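Chromatin structure-remodeling complex subunit RSC2 (Saccharomyces cerevisiae, PDB 4BB7) serves in the ATP-dependent RSC chromatin-remodelling complex, which positions nucleosomes and transfers histone octamers; this chain carries its BAH domain, which binds histone H3. Local coordinates at residues E71-V77 against V203-R209; R76-L80 against G218-T222; Y82-K88 against F126-Y132; V106-T110 against K141-W145. One frame throughout, in Å; residues are numbered along the deposited sequence.

In the fold
Interaction 3 is the buried core contact, its centre about 3 Å from the centre of the chain. Interaction 4 is partly buried beside it: Cys128 of interaction 3 is probably bonded through its backbone to Ile107 and Phe109 of interaction 4. Interactions 1 and 2 lie farther out, about 15 and 16 Å from the centre, and share Arg76 and Val77. Both reach much later residues. Chemistry follows place. Interaction 3 is backbone pairing and apolar packing, interaction 4 a histidine and a tryptophan slid past each other, each CB on the other's ring, interaction 1 mostly backbone bonds, and interaction 2 a cluster of charges round a tyrosine. Tyr132 touches interaction 1 and Phe130 interaction 2.

Interaction 1: E71-V77 against V203-R209; sequences EQTVHRV and VGAVYMR
Val203 sets CG2 against the carbonyl oxygen of Glu71, and the same oxygen accepts the backbone N-H of Gly204. This bond is short, with Gly204 N 2.7 Å from Glu71 O. Gly204 then passes close to Thr73, its CA 3.2 Å from Thr73 O. A side chain on Gly204 would probably collide with that oxygen. Ala205 turns its carbonyl to His75, and His75 N lies 3.1 Å from Ala205 O. This oxygen also sits over one face of the His75 ring. Val206 lies alongside His75, both side chains pointing the same way. Val206 CG1 makes an off-centre CH-pi contact, 4.2 Å from the centroid of the His75 ring. The CB atoms of Val206 and Val77 also touch. Tyr207 has CG between its backbone N and carbonyl carbon (chi1 62°), which brings the ring back over the neighbouring backbone. Tyr207 CE1 is 3.6 Å from His75 C, and Val74 CG1 touches the same ring atom. The hydroxyl donates to a water that in turn donates to Val74 O. Val77 N donates to Tyr207 O at 2.8 Å. Arg209 lays CB over one face of the Arg76 guanidinium. The short strands 75-76 and 206-207 run parallel here, with loose bonding. Thr73 and His75 also touch Phe139 of strand 138-141, and Tyr132 OH of strand 130-133 bonds Val74 N.

Interaction 2: R76-L80 against G218-T222; sequences RVDRL and GEYAT
A bend at chi3 (50°) folds the Arg76 guanidinium over the Tyr220 ring, whose CG stands anti to its own carbonyl carbon (chi1 -48°). The two groups stack almost flat, planes 11° apart. Arg76 CZ is 3.7 Å from the centroid of the Tyr220 ring, a cation-pi contact over the face. Glu219 CB covers the opposite face of the ring. Asp78 lies beside the stack and holds the guanidinium by its edge. That salt bridge is long and weak, 3.4 Å from Arg76 NE to Asp78 OD1. Asp78 OD2 accepts Thr222 OG1 at 2.7 Å, on its anti side. Arg79 runs extended alongside Glu219, and its NH1 is 2.8 Å from Glu219 OE1 in a salt bridge. The guanidinium and carboxylate planes are nearly perpendicular. Arg79 also meets the rings of Phe130 and Phe139, so this charge is set among aromatic groups. The backbones are joined by Ala221 N to Asp78 O, 2.9 Å, and by Leu80 N to Glu219 O, 2.7 Å. Leu80 CD2 packs on Ala221 CB. With an alanine in place of Tyr220, the Arg76 guanidinium would probably lose its flat support and be freer to turn. Arg76 to Arg79 form a type I beta turn. A single beta bridge, Arg79 to Tyr220, and the cation-pi stack join it to the 218-222 loop.

Interaction 3: Y82-K88 against F126-Y132; sequences YKNEVMK and FVCEFRY
Asn84 O accepts Val127 N at 3.0 Å, and Val127 O accepts Val86 N at 2.9 Å, which bridges Glu85 to Val127. A second bridge joins Lys88 to Arg131. Here Tyr132 N is 2.6 Å from Lys88 O, while Lys88 N to Phe130 O is weak. The register shifts by one residue between the two bridges. A water fills the interruption. It donates to Val86 O and to Glu85 OE2 and accepts Phe130 N. Glu85 has CG opposite its backbone N (chi1 176°) and runs on extended, which carries OE2 to the water and OE1 to Tyr82 N, at 2.8 Å, across a type II turn. The turn leads into strand 87-96, while strand 125-128 lies at the far edge of the six-stranded sheet. Contact between these two elements is consistent with the closing of a barrel-like sheet, as in the SH3-related BAH fold. Among polar side chains, Tyr82 OH donates to Glu129 OE1 at 3.1 Å. The oxygen meets the ring at its edge, and the hydroxyl approaches from above the carboxylate plane. Glu129 OE2 has its own salt bridge with Lys141. The remaining contacts are apolar. Val86 spreads its two methyls, CG1 onto Phe126 CB at 3.9 Å and CG2 onto Cys128 CB at 4.0 Å. Met87 runs beside Phe130, and its CB touches Tyr132 CB. Val127 CG1 packs on Tyr82 CB.

Interaction 4: V106-T110 against K141-W145; sequences VIHFT and KIRTW. With SO4 (sulfate ion), chain E.
His108 is the N-cap residue of helix 109-114, at the end of strand 100-108, and packs on Trp145 and Ile142 of the 141-145 loop. The imidazole and the five-membered ring of Trp145 are nearly parallel, planes at 9°, but slid apart and barely overlap. Each side chain instead lays its CB on the other ring. His108 CB is 3.6 Å from the centroid of the Trp145 five-membered ring, and Trp145 CB is 3.8 Å from that of the His108 ring. With CG anti to the backbone N (chi1 -174°), His108 points NE2 at the loop. His108 NE2 donates to Ile142 O at 3.0 Å. The oxygen lies in the imidazole plane, but the donor stands above the carbonyl plane. An alanine here would keep CB over the indole but would probably leave Ile142 O without this donor and part of Trp145 uncovered. Lys141 NZ lies at the edge of the Phe109 ring and forms a salt bridge with Glu129. Arg143 N and Thr144 N both bond sulfate O2, at 2.6 Å and 2.9 Å, and Thr144 OG1 bonds O3. The ion probably comes from the crystallisation liquor. The 141-145 loop packs on a strand-to-helix corner of the BAH domain.

Interaction 1: E71-V77 against V203-R209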
# COMPACT_ATOMS: atom_id res chain seq x y z
N GLU A 71 19.98 14.20 -9.69
CA GLU A 71 19.77 15.23 -8.68
C GLU A 71 19.03 14.69 -7.46
O GLU A 71 18.99 15.33 -6.41
CB GLU A 71 19.00 16.41 -9.26
CG GLU A 71 17.62 16.05 -9.81
CD GLU A 71 17.63 15.76 -11.30
OE1 GLU A 71 18.70 15.39 -11.84
OE2 GLU A 71 16.57 15.90 -11.94
N GLN A 72 18.45 13.50 -7.60
CA GLN A 72 17.65 12.91 -6.53
C GLN A 72 18.42 11.90 -5.69
O GLN A 72 17.87 11.30 -4.78
CB GLN A 72 16.38 12.27 -7.11
CG GLN A 72 15.37 13.27 -7.66
CD GLN A 72 14.26 12.61 -8.45
OE1 GLN A 72 14.46 11.57 -9.09
NE2 GLN A 72 13.08 13.21 -8.41
N THR A 73 19.70 11.72 -6.00
CA THR A 73 20.51 10.73 -5.28
C THR A 73 21.65 11.36 -4.47
O THR A 73 21.98 12.53 -4.63
CB THR A 73 21.12 9.69 -6.24
OG1 THR A 73 21.89 10.35 -7.25
CG2 THR A 73 20.04 8.85 -6.90
N VAL A 74 22.23 10.55 -3.59
CA VAL A 74 23.43 10.93 -2.87
C VAL A 74 24.63 10.28 -3.55
O VAL A 74 24.67 9.05 -3.71
CB VAL A 74 23.36 10.49 -1.40
CG1 VAL A 74 24.66 10.81 -0.69
CG2 VAL A 74 22.18 11.16 -0.70
N HIS A 75 25.59 11.09 -3.97
CA HIS A 75 26.75 10.59 -4.70
C HIS A 75 27.96 11.51 -4.60
O HIS A 75 27.84 12.70 -4.32
CB HIS A 75 26.39 10.39 -6.17
CG HIS A 75 25.87 11.62 -6.83
ND1 HIS A 75 24.53 11.94 -6.86
CD2 HIS A 75 26.50 12.63 -7.47
CE1 HIS A 75 24.36 13.08 -7.50
NE2 HIS A 75 25.54 13.52 -7.88
N ARG A 76 29.14 10.93 -4.84
CA ARG A 76 30.38 11.69 -4.89
C ARG A 76 30.24 12.87 -5.84
O ARG A 76 29.69 12.75 -6.93
CB ARG A 76 31.54 10.79 -5.33
CG ARG A 76 31.87 9.68 -4.34
CD ARG A 76 32.77 8.61 -4.95
NE ARG A 76 33.93 9.17 -5.62
CZ ARG A 76 35.06 8.49 -5.85
NH1 ARG A 76 35.18 7.23 -5.45
NH2 ARG A 76 36.07 9.08 -6.48
N VAL A 77 30.74 14.02 -5.40
CA VAL A 77 30.60 15.26 -6.16
C VAL A 77 31.20 15.13 -7.56
O VAL A 77 30.84 15.89 -8.47
CB VAL A 77 31.27 16.43 -5.43
CG1 VAL A 77 32.78 16.25 -5.41
CG2 VAL A 77 30.89 17.74 -6.07
N VAL A 203 15.77 16.70 -3.21
CA VAL A 203 17.12 16.85 -3.75
C VAL A 203 18.11 16.00 -2.97
O VAL A 203 17.99 15.84 -1.75
CB VAL A 203 17.58 18.32 -3.74
CG1 VAL A 203 17.64 18.85 -2.32
CG2 VAL A 203 18.93 18.47 -4.43
N GLY A 204 19.09 15.44 -3.68
CA GLY A 204 20.10 14.61 -3.05
C GLY A 204 21.27 15.45 -2.56
O GLY A 204 21.19 16.67 -2.54
N ALA A 205 22.35 14.78 -2.18
CA ALA A 205 23.53 15.48 -1.67
C ALA A 205 24.80 14.99 -2.35
O ALA A 205 24.81 13.91 -2.96
CB ALA A 205 23.64 15.32 -0.17
N VAL A 206 25.86 15.77 -2.24
CA VAL A 206 27.15 15.39 -2.78
C VAL A 206 28.24 15.50 -1.72
O VAL A 206 28.17 16.35 -0.84
CB VAL A 206 27.53 16.25 -4.00
CG1 VAL A 206 26.57 15.99 -5.15
CG2 VAL A 206 27.55 17.72 -3.63
N TYR A 207 29.24 14.63 -1.81
CA TYR A 207 30.35 14.64 -0.88
C TYR A 207 31.68 14.35 -1.57
O TYR A 207 31.71 14.00 -2.75
CB TYR A 207 30.10 13.64 0.25
CG TYR A 207 29.99 12.20 -0.21
CD1 TYR A 207 28.85 11.75 -0.86
CD2 TYR A 207 31.01 11.29 0.02
CE1 TYR A 207 28.73 10.44 -1.28
CE2 TYR A 207 30.90 9.98 -0.39
CZ TYR A 207 29.76 9.56 -1.04
OH TYR A 207 29.65 8.26 -1.46
N MET A 208 32.78 14.49 -0.84
CA MET A 208 34.11 14.33 -1.42
C MET A 208 34.72 12.97 -1.10
O MET A 208 34.42 12.36 -0.07
CB MET A 208 35.04 15.46 -0.94
CG MET A 208 36.07 15.92 -1.97
SD MET A 208 37.02 17.38 -1.47
CE MET A 208 35.74 18.64 -1.48
N ARG A 209 35.58 12.48 -1.99
CA ARG A 209 36.26 11.21 -1.78
C ARG A 209 37.59 11.19 -2.53
O ARG A 209 37.72 11.82 -3.58
CB ARG A 209 35.38 10.05 -2.24
CG ARG A 209 34.32 9.62 -1.24
CD ARG A 209 34.94 9.07 0.04
NE ARG A 209 33.95 8.74 1.05
CZ ARG A 209 33.47 9.60 1.94
NH1 ARG A 209 33.90 10.85 1.96
NH2 ARG A 209 32.56 9.21 2.83
O HOH W 1 27.42 7.50 -2.81

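Interaction 2: R76-L80 against G218-T222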
# COMPACT_ATOMS: atom_id res chain seq x y z
N ARG A 76 29.14 10.93 -4.84
CA ARG A 76 30.38 11.69 -4.89
C ARG A 76 30.24 12.87 -5.84
O ARG A 76 29.69 12.75 -6.93
CB ARG A 76 31.54 10.79 -5.33
CG ARG A 76 31.87 9.68 -4.34
CD ARG A 76 32.77 8.61 -4.95
NE ARG A 76 33.93 9.17 -5.62
CZ ARG A 76 35.06 8.49 -5.85
NH1 ARG A 76 35.18 7.23 -5.45
NH2 ARG A 76 36.07 9.08 -6.48
N VAL A 77 30.74 14.02 -5.40
CA VAL A 77 30.60 15.26 -6.16
C VAL A 77 31.20 15.13 -7.56
O VAL A 77 30.84 15.89 -8.47
CB VAL A 77 31.27 16.43 -5.43
CG1 VAL A 77 32.78 16.25 -5.41
CG2 VAL A 77 30.89 17.74 -6.07
N ASP A 78 32.11 14.18 -7.74
CA ASP A 78 32.78 14.03 -9.03
C ASP A 78 32.17 12.92 -9.88
O ASP A 78 32.78 12.48 -10.86
CB ASP A 78 34.28 13.80 -8.84
CG ASP A 78 34.59 12.51 -8.11
OD1 ASP A 78 33.86 12.17 -7.16
OD2 ASP A 78 35.57 11.84 -8.49
N ARG A 79 30.96 12.48 -9.51
CA ARG A 79 30.28 11.45 -10.30
C ARG A 79 29.76 12.00 -11.63
O ARG A 79 29.27 13.13 -11.71
CB ARG A 79 29.15 10.80 -9.50
CG ARG A 79 28.51 9.62 -10.23
CD ARG A 79 27.79 8.66 -9.28
NE ARG A 79 27.23 7.51 -9.99
CZ ARG A 79 27.73 6.28 -9.95
NH1 ARG A 79 28.80 6.02 -9.21
NH2 ARG A 79 27.16 5.31 -10.64
N LEU A 80 29.88 11.20 -12.68
CA LEU A 80 29.40 11.58 -14.00
C LEU A 80 28.12 10.83 -14.35
O LEU A 80 27.86 9.75 -13.81
CB LEU A 80 30.47 11.31 -15.06
CG LEU A 80 31.76 12.12 -14.91
CD1 LEU A 80 32.82 11.64 -15.88
CD2 LEU A 80 31.46 13.60 -15.09
N GLY A 218 33.64 4.30 -16.07
CA GLY A 218 33.71 5.74 -16.27
C GLY A 218 32.76 6.46 -15.34
O GLY A 218 31.91 7.24 -15.79
N GLU A 219 32.88 6.21 -14.04
CA GLU A 219 31.95 6.75 -13.06
C GLU A 219 32.33 8.15 -12.60
O GLU A 219 31.45 8.98 -12.33
CB GLU A 219 31.81 5.81 -11.86
CG GLU A 219 31.38 4.40 -12.23
CD GLU A 219 31.08 3.53 -11.02
OE1 GLU A 219 30.09 3.81 -10.32
OE2 GLU A 219 31.84 2.57 -10.77
N TYR A 220 33.63 8.42 -12.52
CA TYR A 220 34.12 9.63 -11.88
C TYR A 220 35.06 10.47 -12.75
O TYR A 220 35.85 9.93 -13.53
CB TYR A 220 34.79 9.29 -10.54
CG TYR A 220 33.95 8.36 -9.69
CD1 TYR A 220 32.80 8.82 -9.07
CD2 TYR A 220 34.30 7.03 -9.52
CE1 TYR A 220 32.02 7.99 -8.29
CE2 TYR A 220 33.53 6.18 -8.74
CZ TYR A 220 32.39 6.67 -8.13
OH TYR A 220 31.60 5.85 -7.35
N ALA A 221 34.96 11.79 -12.61
CA ALA A 221 35.68 12.73 -13.46
C ALA A 221 37.16 12.86 -13.09
O ALA A 221 37.94 13.45 -13.84
CB ALA A 221 35.00 14.09 -13.41
N THR A 222 37.54 12.32 -11.94
CA THR A 222 38.89 12.49 -11.42
C THR A 222 39.73 11.24 -11.59
O THR A 222 40.90 11.21 -11.21
CB THR A 222 38.86 12.86 -9.93
OG1 THR A 222 38.17 11.84 -9.20
CG2 THR A 222 38.14 14.18 -9.73
O HOH W 2 38.35 8.76 -8.79

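Interaction 3: Y82-K88 against F126-Y132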
# COMPACT_ATOMS: atom_id res chain seq x y z
N TYR A 82 25.06 10.02 -17.71
CA TYR A 82 24.66 10.15 -19.10
C TYR A 82 23.55 11.19 -19.20
O TYR A 82 22.89 11.50 -18.21
CB TYR A 82 24.17 8.81 -19.66
CG TYR A 82 25.20 7.71 -19.54
CD1 TYR A 82 26.25 7.62 -20.44
CD2 TYR A 82 25.11 6.76 -18.53
CE1 TYR A 82 27.19 6.61 -20.34
CE2 TYR A 82 26.05 5.75 -18.42
CZ TYR A 82 27.08 5.68 -19.33
OH TYR A 82 28.02 4.68 -19.21
N LYS A 83 23.36 11.74 -20.39
CA LYS A 83 22.21 12.59 -20.63
C LYS A 83 20.96 11.73 -20.53
O LYS A 83 20.83 10.72 -21.22
CB LYS A 83 22.29 13.25 -22.01
CG LYS A 83 21.08 14.11 -22.35
CD LYS A 83 21.40 15.12 -23.44
CE LYS A 83 22.46 16.11 -22.99
NZ LYS A 83 22.72 17.17 -24.01
N ASN A 84 20.05 12.12 -19.64
CA ASN A 84 18.82 11.37 -19.42
C ASN A 84 19.03 10.06 -18.67
O ASN A 84 18.26 9.11 -18.84
CB ASN A 84 18.11 11.10 -20.74
CG ASN A 84 17.62 12.36 -21.40
OD1 ASN A 84 17.07 13.26 -20.74
ND2 ASN A 84 17.80 12.45 -22.71
N GLU A 85 20.06 10.00 -17.83
CA GLU A 85 20.31 8.80 -17.04
C GLU A 85 19.37 8.70 -15.85
O GLU A 85 19.05 9.70 -15.22
CB GLU A 85 21.76 8.75 -16.55
CG GLU A 85 22.04 7.54 -15.65
CD GLU A 85 23.50 7.40 -15.24
OE1 GLU A 85 24.35 8.13 -15.79
OE2 GLU A 85 23.78 6.55 -14.36
N VAL A 86 18.93 7.47 -15.56
CA VAL A 86 18.17 7.19 -14.35
C VAL A 86 18.73 5.96 -13.64
O VAL A 86 19.40 5.12 -14.25
CB VAL A 86 16.67 6.96 -14.64
CG1 VAL A 86 16.08 8.15 -15.38
CG2 VAL A 86 16.46 5.67 -15.43
N MET A 87 18.47 5.86 -12.34
CA MET A 87 18.89 4.71 -11.55
C MET A 87 17.68 3.98 -10.96
O MET A 87 16.70 4.62 -10.59
CB MET A 87 19.83 5.14 -10.42
CG MET A 87 21.27 5.42 -10.85
SD MET A 87 21.46 6.93 -11.80
CE MET A 87 20.80 8.14 -10.66
N LYS A 88 17.76 2.66 -10.88
CA LYS A 88 16.69 1.85 -10.31
C LYS A 88 16.77 1.82 -8.78
O LYS A 88 17.85 1.71 -8.20
CB LYS A 88 16.76 0.41 -10.84
CG LYS A 88 15.71 -0.51 -10.25
CD LYS A 88 16.02 -1.97 -10.55
CE LYS A 88 14.85 -2.86 -10.19
NZ LYS A 88 14.48 -2.73 -8.76
N PHE A 126 15.16 7.64 -21.61
CA PHE A 126 16.11 7.58 -20.51
C PHE A 126 16.94 6.31 -20.63
O PHE A 126 16.51 5.35 -21.27
CB PHE A 126 15.39 7.57 -19.15
CG PHE A 126 14.41 8.69 -18.97
CD1 PHE A 126 14.83 9.96 -18.62
CD2 PHE A 126 13.04 8.47 -19.11
CE1 PHE A 126 13.92 10.99 -18.44
CE2 PHE A 126 12.13 9.49 -18.93
CZ PHE A 126 12.56 10.76 -18.59
N VAL A 127 18.12 6.30 -20.01
CA VAL A 127 18.94 5.10 -19.98
C VAL A 127 19.34 4.77 -18.55
O VAL A 127 19.57 5.67 -17.74
CB VAL A 127 20.21 5.23 -20.85
CG1 VAL A 127 21.18 6.24 -20.25
CG2 VAL A 127 20.89 3.88 -21.01
N CYS A 128 19.40 3.48 -18.25
CA CYS A 128 19.79 3.03 -16.92
C CYS A 128 20.94 2.04 -16.99
O CYS A 128 20.87 1.03 -17.70
CB CYS A 128 18.59 2.41 -16.18
SG CYS A 128 18.99 1.66 -14.58
N GLU A 129 22.00 2.34 -16.26
CA GLU A 129 23.12 1.42 -16.11
C GLU A 129 23.20 0.90 -14.68
O GLU A 129 23.41 -0.29 -14.44
CB GLU A 129 24.43 2.09 -16.50
CG GLU A 129 25.62 1.15 -16.48
CD GLU A 129 26.92 1.86 -16.77
OE1 GLU A 129 26.92 3.11 -16.75
OE2 GLU A 129 27.94 1.18 -17.02
N PHE A 130 23.01 1.81 -13.72
CA PHE A 130 23.18 1.50 -12.31
C PHE A 130 21.87 1.41 -11.54
O PHE A 130 20.91 2.12 -11.83
CB PHE A 130 24.07 2.56 -11.64
CG PHE A 130 25.42 2.71 -12.28
CD1 PHE A 130 26.48 1.91 -11.88
CD2 PHE A 130 25.62 3.64 -13.28
CE1 PHE A 130 27.72 2.05 -12.47
CE2 PHE A 130 26.86 3.78 -13.87
CZ PHE A 130 27.91 2.98 -13.46
N ARG A 131 21.84 0.53 -10.54
CA ARG A 131 20.78 0.55 -9.54
C ARG A 131 21.31 1.29 -8.31
O ARG A 131 22.52 1.35 -8.08
CB ARG A 131 20.32 -0.86 -9.18
CG ARG A 131 21.43 -1.83 -8.83
CD ARG A 131 20.84 -3.19 -8.44
NE ARG A 131 21.87 -4.20 -8.19
CZ ARG A 131 22.41 -4.44 -7.00
NH1 ARG A 131 22.02 -3.74 -5.93
NH2 ARG A 131 23.33 -5.38 -6.86
N TYR A 132 20.40 1.86 -7.53
CA TYR A 132 20.77 2.74 -6.43
C TYR A 132 20.39 2.18 -5.06
O TYR A 132 19.22 1.92 -4.78
CB TYR A 132 20.12 4.11 -6.64
CG TYR A 132 20.36 5.13 -5.55
CD1 TYR A 132 21.64 5.61 -5.30
CD2 TYR A 132 19.31 5.63 -4.79
CE1 TYR A 132 21.87 6.55 -4.31
CE2 TYR A 132 19.53 6.57 -3.80
CZ TYR A 132 20.81 7.03 -3.56
OH TYR A 132 21.03 7.97 -2.58
O HOH W 3 21.97 4.86 -14.00

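Interaction 4: V106-T110 against K141-W145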
# COMPACT_ATOMS: atom_id res chain seq x y z
N VAL A 106 12.67 3.48 -20.66
CA VAL A 106 13.98 3.33 -20.05
C VAL A 106 14.72 2.16 -20.69
O VAL A 106 14.21 1.03 -20.71
CB VAL A 106 13.87 3.09 -18.53
CG1 VAL A 106 15.25 2.81 -17.93
CG2 VAL A 106 13.22 4.28 -17.84
N ILE A 107 15.91 2.43 -21.23
CA ILE A 107 16.71 1.39 -21.88
C ILE A 107 17.93 1.01 -21.03
O ILE A 107 18.46 1.83 -20.28
CB ILE A 107 17.17 1.83 -23.29
CG1 ILE A 107 17.71 0.63 -24.07
CG2 ILE A 107 18.21 2.93 -23.22
CD1 ILE A 107 18.10 0.96 -25.50
N HIS A 108 18.36 -0.24 -21.15
CA HIS A 108 19.51 -0.74 -20.41
C HIS A 108 20.82 -0.33 -21.08
O HIS A 108 21.02 -0.59 -22.27
CB HIS A 108 19.43 -2.26 -20.28
CG HIS A 108 20.50 -2.85 -19.41
ND1 HIS A 108 21.16 -4.01 -19.73
CD2 HIS A 108 21.01 -2.43 -18.23
CE1 HIS A 108 22.04 -4.29 -18.78
NE2 HIS A 108 21.97 -3.34 -17.86
N PHE A 109 21.70 0.31 -20.32
CA PHE A 109 22.94 0.84 -20.89
C PHE A 109 23.67 -0.12 -21.82
O PHE A 109 24.07 0.25 -22.92
CB PHE A 109 23.90 1.30 -19.79
CG PHE A 109 25.24 1.75 -20.32
CD1 PHE A 109 25.35 2.89 -21.09
CD2 PHE A 109 26.39 1.02 -20.04
CE1 PHE A 109 26.58 3.31 -21.58
CE2 PHE A 109 27.62 1.43 -20.52
CZ PHE A 109 27.72 2.58 -21.30
N THR A 110 23.84 -1.36 -21.37
CA THR A 110 24.58 -2.33 -22.17
C THR A 110 23.94 -2.53 -23.54
O THR A 110 24.64 -2.74 -24.54
CB THR A 110 24.71 -3.68 -21.43
OG1 THR A 110 25.09 -3.45 -20.07
CG2 THR A 110 25.75 -4.56 -22.11
N LYS A 141 26.36 -1.62 -10.77
CA LYS A 141 26.07 -1.87 -12.18
C LYS A 141 25.15 -3.07 -12.34
O LYS A 141 25.32 -4.09 -11.68
CB LYS A 141 27.36 -2.12 -12.96
CG LYS A 141 27.14 -2.38 -14.45
CD LYS A 141 28.43 -2.72 -15.16
CE LYS A 141 28.21 -2.93 -16.65
NZ LYS A 141 27.78 -1.69 -17.34
N ILE A 142 24.17 -2.94 -13.23
CA ILE A 142 23.20 -4.01 -13.45
C ILE A 142 23.61 -4.92 -14.60
O ILE A 142 23.77 -4.47 -15.74
CB ILE A 142 21.78 -3.45 -13.70
CG1 ILE A 142 21.48 -2.30 -12.73
CG2 ILE A 142 20.73 -4.55 -13.58
CD1 ILE A 142 20.13 -1.64 -12.94
N ARG A 143 23.79 -6.20 -14.29
CA ARG A 143 24.19 -7.18 -15.29
C ARG A 143 23.01 -8.05 -15.72
O ARG A 143 22.97 -8.55 -16.84
CB ARG A 143 25.30 -8.08 -14.72
CG ARG A 143 26.47 -7.34 -14.08
CD ARG A 143 27.23 -6.50 -15.10
NE ARG A 143 28.50 -6.03 -14.57
CZ ARG A 143 29.68 -6.61 -14.81
NH1 ARG A 143 29.74 -7.68 -15.58
NH2 ARG A 143 30.79 -6.10 -14.28
N THR A 144 22.04 -8.22 -14.82
CA THR A 144 20.88 -9.05 -15.09
C THR A 144 19.63 -8.19 -15.19
O THR A 144 18.82 -8.13 -14.26
CB THR A 144 20.68 -10.12 -13.99
OG1 THR A 144 21.92 -10.79 -13.75
CG2 THR A 144 19.63 -11.14 -14.41
N TRP A 145 19.47 -7.51 -16.32
CA TRP A 145 18.41 -6.53 -16.51
C TRP A 145 17.01 -7.12 -16.41
O TRP A 145 16.08 -6.45 -15.95
CB TRP A 145 18.60 -5.83 -17.87
CG TRP A 145 17.58 -4.77 -18.17
CD1 TRP A 145 16.65 -4.79 -19.17
CD2 TRP A 145 17.39 -3.54 -17.48
NE1 TRP A 145 15.89 -3.64 -19.14
CE2 TRP A 145 16.33 -2.85 -18.11
CE3 TRP A 145 18.02 -2.94 -16.38
CZ2 TRP A 145 15.88 -1.61 -17.69
CZ3 TRP A 145 17.57 -1.69 -15.96
CH2 TRP A 145 16.52 -1.04 -16.61
S SO4 E . 23.46 -8.25 -11.26
O1 SO4 E . 24.83 -7.85 -10.93
O2 SO4 E . 22.87 -7.26 -12.16
O3 SO4 E . 23.48 -9.55 -11.92
O4 SO4 E . 22.67 -8.32 -10.03